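Local coordinates for protein peptidase M28 (Shewanella amazonensis SB2B, PDB 3IIB) that probably acts as a zinc-dependent carboxypeptidase or dipeptidase of peptidase family M28, holding two zinc ions in its active site, at residues A[250-255]-A[323-328]; A[338-343]-A[386-391]; A[344-349]-A[367-372]; A[354-359]-A[423-428]. One frame throughout, in Å; residues are numbered along the deposited sequence.

Contact 1: A[250-255]-A[323-328]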
loop_
_atom_site.group_PDB
_atom_site.type_symbol
_atom_site.label_atom_id
_atom_site.label_comp_id
_atom_site.label_asym_id
_atom_site.label_seq_id
_atom_site.Cartn_x
_atom_site.Cartn_y
_atom_site.Cartn_z
ATOM N N GLU A 250 40.165 22.816 -3.458
ATOM C CA GLU A 250 38.896 23.141 -2.852
ATOM C C GLU A 250 37.822 22.176 -3.357
ATOM O O GLU A 250 37.862 21.747 -4.500
ATOM C CB GLU A 250 38.491 24.558 -3.200
ATOM C CG GLU A 250 39.497 25.572 -2.742
ATOM C CD GLU A 250 39.079 26.999 -2.999
ATOM O OE1 GLU A 250 37.891 27.335 -2.816
ATOM O OE2 GLU A 250 39.980 27.792 -3.372
ATOM N N ILE A 251 36.900 21.837 -2.463
ATOM C CA ILE A 251 35.926 20.783 -2.695
ATOM C C ILE A 251 34.498 21.306 -2.622
ATOM O O ILE A 251 34.130 21.979 -1.665
ATOM C CB ILE A 251 36.058 19.683 -1.638
ATOM C CG1 ILE A 251 37.419 18.991 -1.759
ATOM C CG2 ILE A 251 34.929 18.674 -1.773
ATOM C CD1 ILE A 251 38.012 18.679 -0.420
ATOM N N VAL A 252 33.713 20.988 -3.638
ATOM C CA VAL A 252 32.260 21.125 -3.590
ATOM C C VAL A 252 31.754 19.709 -3.376
ATOM O O VAL A 252 31.997 18.804 -4.205
ATOM C CB VAL A 252 31.707 21.684 -4.890
ATOM C CG1 VAL A 252 30.165 21.592 -4.917
ATOM C CG2 VAL A 252 32.232 23.140 -5.086
ATOM N N LEU A 253 31.077 19.482 -2.264
ATOM C CA LEU A 253 30.606 18.159 -1.888
ATOM C C LEU A 253 29.107 18.062 -2.166
ATOM O O LEU A 253 28.319 18.867 -1.654
ATOM C CB LEU A 253 30.873 17.932 -0.400
ATOM C CG LEU A 253 30.695 16.536 0.212
ATOM C CD1 LEU A 253 31.311 16.483 1.601
ATOM C CD2 LEU A 253 29.259 16.122 0.281
ATOM N N ILE A 254 28.719 17.070 -2.947
ATOM C CA ILE A 254 27.302 16.790 -3.148
ATOM C C ILE A 254 27.100 15.329 -2.760
ATOM O O ILE A 254 27.848 14.424 -3.183
ATOM C CB ILE A 254 26.819 17.136 -4.597
ATOM C CG1 ILE A 254 27.629 16.372 -5.657
ATOM C CG2 ILE A 254 26.781 18.729 -4.840
ATOM C CD1 ILE A 254 27.087 16.616 -7.111
ATOM N N GLY A 255 26.143 15.127 -1.874
ATOM C CA GLY A 255 26.009 13.836 -1.224
ATOM C C GLY A 255 24.626 13.222 -1.256
ATOM O O GLY A 255 23.616 13.858 -1.598
ATOM N N LYS A 323 39.043 23.570 3.413
ATOM C CA LYS A 323 39.000 23.616 1.953
ATOM C C LYS A 323 37.686 23.111 1.323
ATOM O O LYS A 323 37.570 23.061 0.111
ATOM C CB LYS A 323 40.197 22.850 1.384
ATOM C CG LYS A 323 41.530 23.609 1.501
ATOM C CD LYS A 323 41.583 24.781 0.524
ATOM C CE LYS A 323 42.928 25.494 0.564
ATOM N NZ LYS A 323 43.051 26.531 -0.501
ATOM N N HIS A 324 36.704 22.713 2.135
ATOM C CA HIS A 324 35.361 22.393 1.645
ATOM C C HIS A 324 34.645 23.697 1.382
ATOM O O HIS A 324 34.396 24.470 2.299
ATOM C CB HIS A 324 34.571 21.550 2.633
ATOM C CG HIS A 324 34.936 20.113 2.593
ATOM N ND1 HIS A 324 36.231 19.678 2.793
ATOM C CD2 HIS A 324 34.203 19.010 2.310
ATOM C CE1 HIS A 324 36.267 18.366 2.669
ATOM N NE2 HIS A 324 35.055 17.935 2.360
ATOM N N TYR A 325 34.399 23.998 0.129
ATOM C CA TYR A 325 33.793 25.270 -0.225
ATOM C C TYR A 325 32.329 25.310 0.246
ATOM O O TYR A 325 31.901 26.265 0.893
ATOM C CB TYR A 325 33.915 25.463 -1.729
ATOM C CG TYR A 325 33.376 26.788 -2.223
ATOM C CD1 TYR A 325 33.953 27.999 -1.834
ATOM C CD2 TYR A 325 32.319 26.820 -3.113
ATOM C CE1 TYR A 325 33.443 29.215 -2.310
ATOM C CE2 TYR A 325 31.790 28.044 -3.567
ATOM C CZ TYR A 325 32.379 29.199 -3.187
ATOM O OH TYR A 325 31.824 30.371 -3.654
ATOM N N ILE A 326 31.573 24.267 -0.099
ATOM C CA ILE A 326 30.171 24.140 0.276
ATOM C C ILE A 326 29.813 22.692 0.178
ATOM O O ILE A 326 30.414 21.954 -0.618
ATOM C CB ILE A 326 29.262 25.003 -0.612
ATOM C CG1 ILE A 326 27.849 25.107 -0.008
ATOM C CG2 ILE A 326 29.210 24.441 -2.036
ATOM C CD1 ILE A 326 27.082 26.394 -0.441
ATOM N N ALA A 327 28.856 22.276 0.992
ATOM C CA ALA A 327 28.337 20.918 0.975
ATOM C C ALA A 327 26.808 20.902 0.900
ATOM O O ALA A 327 26.183 21.772 1.478
ATOM C CB ALA A 327 28.776 20.174 2.253
ATOM N N ALA A 328 26.227 19.902 0.219
ATOM C CA ALA A 328 24.767 19.720 0.111
ATOM C C ALA A 328 24.461 18.255 -0.070
ATOM O O ALA A 328 25.307 17.501 -0.562
ATOM C CB ALA A 328 24.139 20.532 -1.045
#
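The shortest polar bond here runs from Tyr325 N to Ile251 O (2.7 Å). It is one of five backbone bonds that join 250-255 to 323-328; strands 251-255 and 324-328 run parallel, their axes 4.8 Å apart at closest and their directions 16° apart. The same carbonyl oxygen also receives the CA-H of His324. Further on, Leu253 N gives a nearly straight bond to Ile326 O (3.0 Å, 173°), which stays in the carbonyl plane.

On the face carrying Ile251, Leu253, His324 and Ala327, the imidazole of His324 lies under Ile251. Ile251 CB sits 4.3 Å from the His324 ring centroid and only 3° off its normal, a CH-pi contact. Leu253 CD1 meets the ring in its plane, 3.9 Å from His324 CD2. Tyr313 OH and Glu320 O bond the two ring nitrogens and so fix its rotation. A leucine in place of His324 would probably leave Tyr313 OH and Glu320 O without these partners and strip Ile251 of its flat platform. The opposite face brings Val252 CG1 within 4.2 Å of Ile326 CG2.

These strands belong to the large mixed sheet. Strand 293-300 bonds the other edge of 247-257, helix 413-432 covers Ile254, Ile326 and Ala328, and strand 387-392 touches Ala327. Both strands run toward the zinc site: His257, at the end of strand 247-257, and Asp331, just past strand 324-329, are zinc ligands.

Contact 2: A[338-343]-A[386-391]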
loop_
_atom_site.group_PDB
_atom_site.type_symbol
_atom_site.label_atom_id
_atom_site.label_comp_id
_atom_site.label_asym_id
_atom_site.label_seq_id
_atom_site.Cartn_x
_atom_site.Cartn_y
_atom_site.Cartn_z
ATOM N N TYR A 338 12.094 23.181 -5.086
ATOM C CA TYR A 338 11.329 24.455 -5.201
ATOM C C TYR A 338 12.017 25.683 -4.582
ATOM O O TYR A 338 11.569 26.809 -4.796
ATOM C CB TYR A 338 9.908 24.309 -4.597
ATOM C CG TYR A 338 9.900 23.985 -3.112
ATOM C CD1 TYR A 338 9.912 24.990 -2.154
ATOM C CD2 TYR A 338 9.900 22.666 -2.667
ATOM C CE1 TYR A 338 9.924 24.675 -0.778
ATOM C CE2 TYR A 338 9.876 22.350 -1.326
ATOM C CZ TYR A 338 9.920 23.351 -0.383
ATOM O OH TYR A 338 9.923 22.990 0.968
ATOM N N GLN A 339 13.116 25.474 -3.882
ATOM C CA GLN A 339 13.808 26.562 -3.178
ATOM C C GLN A 339 15.209 26.076 -2.807
ATOM O O GLN A 339 15.402 24.885 -2.478
ATOM C CB GLN A 339 13.028 26.952 -1.914
ATOM C CG GLN A 339 13.570 28.183 -1.184
ATOM C CD GLN A 339 12.561 28.688 -0.166
ATOM O OE1 GLN A 339 11.386 28.808 -0.495
ATOM N NE2 GLN A 339 13.011 29.002 1.060
ATOM N N ILE A 340 16.183 26.992 -2.861
ATOM C CA ILE A 340 17.486 26.726 -2.257
ATOM C C ILE A 340 17.717 27.664 -1.090
ATOM O O ILE A 340 17.717 28.876 -1.238
ATOM C CB ILE A 340 18.648 26.801 -3.269
ATOM C CG1 ILE A 340 18.434 25.795 -4.389
ATOM C CG2 ILE A 340 20.042 26.601 -2.524
ATOM C CD1 ILE A 340 19.413 25.893 -5.561
ATOM N N ASP A 341 17.863 27.072 0.096
ATOM C CA ASP A 341 18.267 27.793 1.278
ATOM C C ASP A 341 19.780 27.596 1.506
ATOM O O ASP A 341 20.356 26.560 1.117
ATOM C CB ASP A 341 17.470 27.317 2.494
ATOM C CG ASP A 341 16.012 27.645 2.416
ATOM O OD1 ASP A 341 15.617 28.702 1.870
ATOM O OD2 ASP A 341 15.208 26.832 2.944
ATOM N N TRP A 342 20.388 28.589 2.171
ATOM C CA TRP A 342 21.844 28.659 2.334
ATOM C C TRP A 342 22.260 28.682 3.772
ATOM O O TRP A 342 21.495 29.052 4.659
ATOM C CB TRP A 342 22.411 29.913 1.640
ATOM C CG TRP A 342 22.065 29.991 0.197
ATOM C CD1 TRP A 342 20.967 30.611 -0.357
ATOM C CD2 TRP A 342 22.762 29.372 -0.886
ATOM N NE1 TRP A 342 20.981 30.453 -1.720
ATOM C CE2 TRP A 342 22.065 29.679 -2.060
ATOM C CE3 TRP A 342 23.921 28.610 -0.986
ATOM C CZ2 TRP A 342 22.488 29.252 -3.294
ATOM C CZ3 TRP A 342 24.344 28.206 -2.223
ATOM C CH2 TRP A 342 23.645 28.508 -3.349
ATOM N N ARG A 343 23.522 28.326 3.978
ATOM C CA ARG A 343 24.223 28.608 5.225
ATOM C C ARG A 343 25.597 29.078 4.823
ATOM O O ARG A 343 26.534 28.281 4.706
ATOM C CB ARG A 343 24.272 27.354 6.079
ATOM C CG ARG A 343 24.744 27.594 7.469
ATOM C CD ARG A 343 23.751 28.243 8.404
ATOM N NE ARG A 343 24.323 28.169 9.754
ATOM C CZ ARG A 343 24.985 29.154 10.375
ATOM N NH1 ARG A 343 25.134 30.353 9.817
ATOM N NH2 ARG A 343 25.518 28.945 11.591
ATOM N N PRO A 386 30.328 25.850 4.955
ATOM C CA PRO A 386 29.049 26.282 4.399
ATOM C C PRO A 386 28.257 25.127 3.804
ATOM O O PRO A 386 28.821 24.122 3.357
ATOM C CB PRO A 386 29.467 27.288 3.286
ATOM C CG PRO A 386 30.801 27.750 3.657
ATOM C CD PRO A 386 31.452 26.536 4.293
ATOM N N VAL A 387 26.934 25.264 3.799
ATOM C CA VAL A 387 26.079 24.287 3.206
ATOM C C VAL A 387 24.915 24.972 2.500
ATOM O O VAL A 387 24.697 26.162 2.664
ATOM C CB VAL A 387 25.518 23.255 4.248
ATOM C CG1 VAL A 387 26.679 22.416 4.875
ATOM C CG2 VAL A 387 24.620 23.929 5.300
ATOM N N ALA A 388 24.213 24.182 1.682
ATOM C CA ALA A 388 22.921 24.553 1.123
ATOM C C ALA A 388 21.924 23.425 1.367
ATOM O O ALA A 388 22.309 22.243 1.490
ATOM C CB ALA A 388 23.045 24.856 -0.391
ATOM N N SER A 389 20.650 23.799 1.469
ATOM C CA SER A 389 19.537 22.849 1.505
ATOM C C SER A 389 18.714 23.131 0.259
ATOM O O SER A 389 18.075 24.195 0.123
ATOM C CB SER A 389 18.683 23.041 2.745
ATOM O OG SER A 389 19.332 22.562 3.915
ATOM N N LEU A 390 18.733 22.166 -0.645
ATOM C CA LEU A 390 18.014 22.251 -1.890
ATOM C C LEU A 390 16.678 21.553 -1.604
ATOM O O LEU A 390 16.579 20.313 -1.536
ATOM C CB LEU A 390 18.826 21.584 -3.009
ATOM C CG LEU A 390 20.098 22.364 -3.404
ATOM C CD1 LEU A 390 21.289 21.876 -2.554
ATOM C CD2 LEU A 390 20.441 22.201 -4.863
ATOM N N ARG A 391 15.660 22.375 -1.403
ATOM C CA ARG A 391 14.421 21.913 -0.770
ATOM C C ARG A 391 13.582 21.151 -1.785
ATOM O O ARG A 391 13.154 21.726 -2.767
ATOM C CB ARG A 391 13.633 23.108 -0.282
ATOM C CG ARG A 391 14.355 23.973 0.767
ATOM C CD ARG A 391 14.594 23.225 2.064
ATOM N NE ARG A 391 15.173 24.094 3.097
ATOM C CZ ARG A 391 15.596 23.681 4.292
ATOM N NH1 ARG A 391 15.537 22.386 4.632
ATOM N NH2 ARG A 391 16.097 24.569 5.154
#
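Arg391 and Asp341 form a salt bridge across an antiparallel strand pair, 338-343 against 387-391. Arg391 NE reaches Asp341 OD2 at 2.7 Å with an angle of 165°. Arg391 NH2 adds a weak bond to the same oxygen, so one carboxylate atom takes both donors. That oxygen lies near the guanidinium plane and is met on its anti side, while the two planar groups stand 70° apart. The arginine bends at its second torsion (chi2 -65°), which folds the guanidinium back over its own strand, with Ser389 CB beneath the centre of one face at 3.5 Å from the Arg391 guanidinium plane.

The next layer positions this pair. Gln339 NE2 bonds the syn side of Asp341 OD1 at 2.7 Å, and Asn368 N bonds the same oxygen, which holds the carboxylate against rotation. Arg391 CB covers one face of the Tyr338 ring, 4.0 Å from its centroid. Putting a methionine at Arg391 would probably leave the buried Asp341 carboxylate without its cationic mate and Ser389 CB without the flat group above it.

Beneath the salt bridge, Asp341 and Ser389 form a hydrogen-bonded pair, with Asp341 N to Ser389 O at 2.9 Å. The other face carries Ile340, Trp342, Ala388 and Leu390 and packs on helix 413-432. There Ile340 CG1 and CD1 run alongside Leu390. Trp342 CE3 comes within 3.9 Å of Ala388 CB, while Ile340 CG2 overhangs the indole rim, 3.6 Å above the Trp342 plane.

Contact 3: A[344-349]-A[367-372]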
loop_
_atom_site.group_PDB
_atom_site.type_symbol
_atom_site.label_atom_id
_atom_site.label_comp_id
_atom_site.label_asym_id
_atom_site.label_seq_id
_atom_site.Cartn_x
_atom_site.Cartn_y
_atom_site.Cartn_z
ATOM N N VAL A 344 25.665 30.382 4.503
ATOM C CA VAL A 344 26.885 31.050 4.051
ATOM C C VAL A 344 27.095 32.364 4.845
ATOM O O VAL A 344 26.219 32.814 5.598
ATOM C CB VAL A 344 26.826 31.344 2.543
ATOM C CG1 VAL A 344 26.634 30.028 1.718
ATOM C CG2 VAL A 344 25.682 32.380 2.229
ATOM N N ALA A 345 28.244 33.005 4.628
ATOM C CA ALA A 345 28.491 34.324 5.158
ATOM C C ALA A 345 27.351 35.289 4.819
ATOM O O ALA A 345 26.759 35.237 3.727
ATOM C CB ALA A 345 29.846 34.870 4.623
ATOM N N ASP A 346 27.084 36.210 5.739
ATOM C CA ASP A 346 26.094 37.227 5.498
ATOM C C ASP A 346 26.371 37.940 4.157
ATOM O O ASP A 346 25.431 38.206 3.392
ATOM C CB ASP A 346 26.043 38.245 6.640
ATOM C CG ASP A 346 25.389 37.677 7.911
ATOM O OD1 ASP A 346 24.574 36.725 7.791
ATOM O OD2 ASP A 346 25.707 38.205 9.001
ATOM N N THR A 347 27.648 38.227 3.873
ATOM C CA THR A 347 28.023 38.971 2.666
ATOM C C THR A 347 27.979 38.110 1.385
ATOM O O THR A 347 28.088 38.642 0.290
ATOM C CB THR A 347 29.422 39.596 2.770
ATOM O OG1 THR A 347 30.391 38.559 3.009
ATOM C CG2 THR A 347 29.473 40.657 3.875
ATOM N N ALA A 348 27.862 36.794 1.533
ATOM C CA ALA A 348 27.694 35.867 0.418
ATOM C C ALA A 348 26.232 35.592 0.057
ATOM O O ALA A 348 25.979 35.056 -0.999
ATOM C CB ALA A 348 28.355 34.544 0.755
ATOM N N HIS A 349 25.272 35.902 0.932
ATOM C CA HIS A 349 23.896 35.433 0.741
ATOM C C HIS A 349 23.273 35.960 -0.550
ATOM O O HIS A 349 22.783 35.180 -1.355
ATOM C CB HIS A 349 23.028 35.826 1.918
ATOM C CG HIS A 349 21.639 35.268 1.876
ATOM N ND1 HIS A 349 20.570 35.921 2.449
ATOM C CD2 HIS A 349 21.150 34.097 1.396
ATOM C CE1 HIS A 349 19.481 35.191 2.301
ATOM N NE2 HIS A 349 19.804 34.080 1.662
ATOM N N GLY A 367 16.097 31.543 -1.487
ATOM C CA GLY A 367 15.903 31.143 -0.110
ATOM C C GLY A 367 16.643 31.929 0.932
ATOM O O GLY A 367 17.286 32.960 0.669
ATOM N N ASN A 368 16.519 31.424 2.146
ATOM C CA ASN A 368 17.054 32.080 3.324
ATOM C C ASN A 368 18.521 31.732 3.565
ATOM O O ASN A 368 19.164 31.095 2.719
ATOM C CB ASN A 368 16.178 31.789 4.563
ATOM C CG ASN A 368 16.169 30.340 4.962
ATOM O OD1 ASN A 368 17.193 29.683 5.048
ATOM N ND2 ASN A 368 14.973 29.815 5.213
ATOM N N ASN A 369 19.059 32.192 4.695
ATOM C CA ASN A 369 20.482 31.943 5.047
ATOM C C ASN A 369 20.612 31.242 6.388
ATOM O O ASN A 369 21.526 31.507 7.168
ATOM C CB ASN A 369 21.309 33.236 5.020
ATOM C CG ASN A 369 22.795 32.979 4.888
ATOM O OD1 ASN A 369 23.222 31.876 4.506
ATOM N ND2 ASN A 369 23.609 33.987 5.245
ATOM N N LYS A 370 19.662 30.348 6.639
ATOM C CA LYS A 370 19.574 29.574 7.906
ATOM C C LYS A 370 19.477 28.070 7.660
ATOM O O LYS A 370 19.003 27.328 8.521
ATOM C CB LYS A 370 18.364 30.067 8.714
ATOM N N ALA A 371 19.925 27.606 6.496
ATOM C CA ALA A 371 19.849 26.158 6.168
ATOM C C ALA A 371 20.632 25.274 7.125
ATOM O O ALA A 371 21.760 25.592 7.510
ATOM C CB ALA A 371 20.332 25.903 4.739
ATOM N N SER A 372 20.050 24.138 7.458
ATOM C CA SER A 372 20.727 23.126 8.249
ATOM C C SER A 372 21.651 22.259 7.398
ATOM O O SER A 372 22.622 21.723 7.905
ATOM C CB SER A 372 19.706 22.231 8.957
ATOM O OG SER A 372 18.952 21.454 8.042
HETATM O O HOH W 1 24.414 31.522 7.400
HETATM O O HOH W 2 22.364 36.455 6.207
#
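Asn369 makes a polar, partly buried contact with Val344 and His349, tying the loop that follows strand 365-366 to the turn leading into helix 346-355. Its amide grips both backbone polar atoms of Val344. Val344 N donates to Asn369 OD1 at 2.9 Å along a nearly straight line (173°), in the amide plane and on a lone pair. Asn369 ND2 gives a bond of the same length to Val344 O but stands 41° above that carbonyl plane.

The side chain of Asn369 also lies over the imidazole of His349: Asn369 CB is 3.6 Å from the His349 ring centroid and almost on the ring normal, a CH-pi contact, and the amide stacks at 12° to the ring. His349 CG is anti to the backbone N, which sends the ring out to the loop, where His349 NE2 donates to Gly367 O at 2.9 Å.

Within the loop, Asn368 closes an Asx turn, its OD1 accepting from Lys370 N at 3.0 Å. Strand 337-343 is bonded to the same loop, through Trp342 to Asn368 and Ala371. Two waters complete the join. One donates to Val344 O and Asn369 O, giving Val344 O a second donor; the other accepts from Asn369 ND2 and donates to Asp346 OD1 at 2.7 Å.

Contact 4: A[354-359]-A[423-428]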
loop_
_atom_site.group_PDB
_atom_site.type_symbol
_atom_site.label_atom_id
_atom_site.label_comp_id
_atom_site.label_asym_id
_atom_site.label_seq_id
_atom_site.Cartn_x
_atom_site.Cartn_y
_atom_site.Cartn_z
ATOM N N ASN A 354 21.685 35.134 -6.228
ATOM C CA ASN A 354 21.797 35.630 -7.615
ATOM C C ASN A 354 22.410 34.557 -8.542
ATOM O O ASN A 354 21.901 34.313 -9.650
ATOM C CB ASN A 354 22.598 36.943 -7.607
ATOM C CG ASN A 354 22.695 37.626 -8.992
ATOM O OD1 ASN A 354 21.697 37.837 -9.672
ATOM N ND2 ASN A 354 23.909 37.983 -9.381
ATOM N N ALA A 355 23.490 33.927 -8.085
ATOM C CA ALA A 355 24.144 32.878 -8.869
ATOM C C ALA A 355 23.159 31.794 -9.209
ATOM O O ALA A 355 23.236 31.206 -10.300
ATOM C CB ALA A 355 25.342 32.257 -8.124
HETATM N N MSE A 356 22.272 31.438 -8.273
HETATM C CA MSE A 356 21.379 30.317 -8.539
HETATM C C MSE A 356 20.065 30.734 -9.169
HETATM O O MSE A 356 19.160 29.929 -9.275
HETATM C CB MSE A 356 21.152 29.490 -7.290
HETATM C CG MSE A 356 22.436 28.762 -6.835
HETATM SE SE MSE A 356 23.150 27.613 -8.192
HETATM C CE MSE A 356 21.702 26.624 -8.706
ATOM N N LYS A 357 19.950 31.992 -9.597
ATOM C CA LYS A 357 18.735 32.386 -10.304
ATOM C C LYS A 357 18.667 31.662 -11.638
ATOM O O LYS A 357 17.624 31.621 -12.249
ATOM C CB LYS A 357 18.624 33.897 -10.428
ATOM C CG LYS A 357 18.054 34.495 -9.133
ATOM C CD LYS A 357 17.996 36.017 -9.145
ATOM C CE LYS A 357 17.449 36.561 -7.826
ATOM N NZ LYS A 357 16.455 35.657 -7.180
ATOM N N VAL A 358 19.778 31.042 -12.047
ATOM C CA VAL A 358 19.772 30.186 -13.210
ATOM C C VAL A 358 18.735 29.035 -13.104
ATOM O O VAL A 358 18.258 28.539 -14.138
ATOM C CB VAL A 358 21.183 29.643 -13.527
ATOM C CG1 VAL A 358 21.701 28.671 -12.454
ATOM C CG2 VAL A 358 21.183 28.992 -14.874
ATOM N N ALA A 359 18.398 28.627 -11.873
ATOM C CA ALA A 359 17.438 27.543 -11.619
ATOM C C ALA A 359 15.986 28.016 -11.516
ATOM O O ALA A 359 15.084 27.188 -11.431
ATOM C CB ALA A 359 17.820 26.739 -10.334
ATOM N N TYR A 423 20.868 19.985 -9.254
ATOM C CA TYR A 423 22.150 19.660 -8.625
ATOM C C TYR A 423 23.311 19.902 -9.574
ATOM O O TYR A 423 24.381 20.322 -9.146
ATOM C CB TYR A 423 22.216 18.233 -8.059
ATOM C CG TYR A 423 21.836 18.202 -6.595
ATOM C CD1 TYR A 423 20.504 18.172 -6.190
ATOM C CD2 TYR A 423 22.807 18.263 -5.600
ATOM C CE1 TYR A 423 20.167 18.147 -4.852
ATOM C CE2 TYR A 423 22.479 18.259 -4.262
ATOM C CZ TYR A 423 21.167 18.231 -3.880
ATOM O OH TYR A 423 20.854 18.226 -2.524
ATOM N N ALA A 424 23.100 19.629 -10.860
ATOM C CA ALA A 424 24.146 19.866 -11.846
ATOM C C ALA A 424 24.456 21.367 -11.911
ATOM O O ALA A 424 25.636 21.767 -11.922
ATOM C CB ALA A 424 23.770 19.295 -13.189
ATOM N N GLN A 425 23.419 22.197 -11.940
ATOM C CA GLN A 425 23.590 23.634 -11.906
ATOM C C GLN A 425 24.306 24.055 -10.608
ATOM O O GLN A 425 25.249 24.850 -10.622
ATOM C CB GLN A 425 22.252 24.380 -11.990
ATOM C CG GLN A 425 21.539 24.190 -13.323
ATOM C CD GLN A 425 20.358 25.103 -13.541
ATOM O OE1 GLN A 425 19.723 25.520 -12.582
ATOM N NE2 GLN A 425 20.082 25.446 -14.803
ATOM N N PHE A 426 23.801 23.567 -9.472
ATOM C CA PHE A 426 24.407 23.899 -8.188
ATOM C C PHE A 426 25.887 23.530 -8.155
ATOM O O PHE A 426 26.728 24.347 -7.738
ATOM C CB PHE A 426 23.653 23.185 -7.051
ATOM C CG PHE A 426 24.246 23.405 -5.686
ATOM C CD1 PHE A 426 23.929 24.538 -4.961
ATOM C CD2 PHE A 426 25.068 22.452 -5.092
ATOM C CE1 PHE A 426 24.437 24.728 -3.688
ATOM C CE2 PHE A 426 25.597 22.663 -3.829
ATOM C CZ PHE A 426 25.286 23.791 -3.132
ATOM N N ALA A 427 26.211 22.294 -8.493
ATOM C CA ALA A 427 27.587 21.835 -8.389
ATOM C C ALA A 427 28.461 22.624 -9.374
ATOM O O ALA A 427 29.532 23.052 -9.007
ATOM C CB ALA A 427 27.721 20.333 -8.608
ATOM N N TRP A 428 27.971 22.888 -10.582
ATOM C CA TRP A 428 28.761 23.673 -11.533
ATOM C C TRP A 428 28.945 25.125 -11.067
ATOM O O TRP A 428 30.064 25.643 -11.020
ATOM C CB TRP A 428 28.174 23.622 -12.935
ATOM C CG TRP A 428 29.026 24.371 -13.870
ATOM C CD1 TRP A 428 28.822 25.620 -14.372
ATOM C CD2 TRP A 428 30.288 23.938 -14.365
ATOM N NE1 TRP A 428 29.890 25.996 -15.166
ATOM C CE2 TRP A 428 30.798 24.972 -15.182
ATOM C CE3 TRP A 428 31.041 22.774 -14.195
ATOM C CZ2 TRP A 428 32.021 24.869 -15.816
ATOM C CZ3 TRP A 428 32.288 22.700 -14.816
ATOM C CH2 TRP A 428 32.747 23.736 -15.613
#
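The amide of Gln425 meets the branched end of Val358, which comes at it from the opposite direction and sets both methyls against it. Val358 CG1 lies 3.7 Å from Gln425 OE1, and Val358 CG2 lies 3.7 Å from Gln425 NE2. Ala359 CB closes on the oxygen end, 3.2 Å from Gln425 OE1. Ala359 N is 3.5 Å from Gln425 OE1, but at a poor angle, so no hydrogen bond crosses between the segments. Gln425 NE2 instead bonds Ala10 O in helix 3-19, which orients the amide.

This is helix-end packing. Helix 346-355 breaks at Met356, the first residue to leave helical torsions, and a 3-10 segment at 357-359 follows, with Ala359 N bonded to Met356 O. Their buried side meets helix 413-432, away from the zinc site.

Met356, present as selenomethionine, reaches across with its tip. Bends at its second and third torsions (chi2 -58°, chi3 -50°) curl the chain so that Met356 CE rests on the backbone of the helix, 3.8 Å from Phe426 N, and Met356 SE lies 3.9 Å from Phe426 CA. The same methyl, Met356 CE, sits 4.0 Å from Gln425 CB. Trp342 of strand 337-343 touches both Met356 and Phe426.

Contact 1 comes first along the chain and is complete before the others open. Contact 3 falls within the span bracketed by contact 2, whereas contact 4 interlocks with both. Centre to centre, contacts 2 and 3 are closest at about 8 Å, and contacts 1 and 2 lie about 13 Å apart. Strand 324-329 meets 387-392 through probable backbone bonds between Ala327 and both Pro386 and Ala388, connecting the two groups of strands. The centre of contact 4 is about 11 Å from that of contact 2 and 14 Å from that of contact 1; its Phe426 packs on Ala328 and Ala388. Contacts 3 and 4 share helix 346-355 without touching. Contact 1 comes nearest the zinc ligands; contacts 3 and 4 lie away from them.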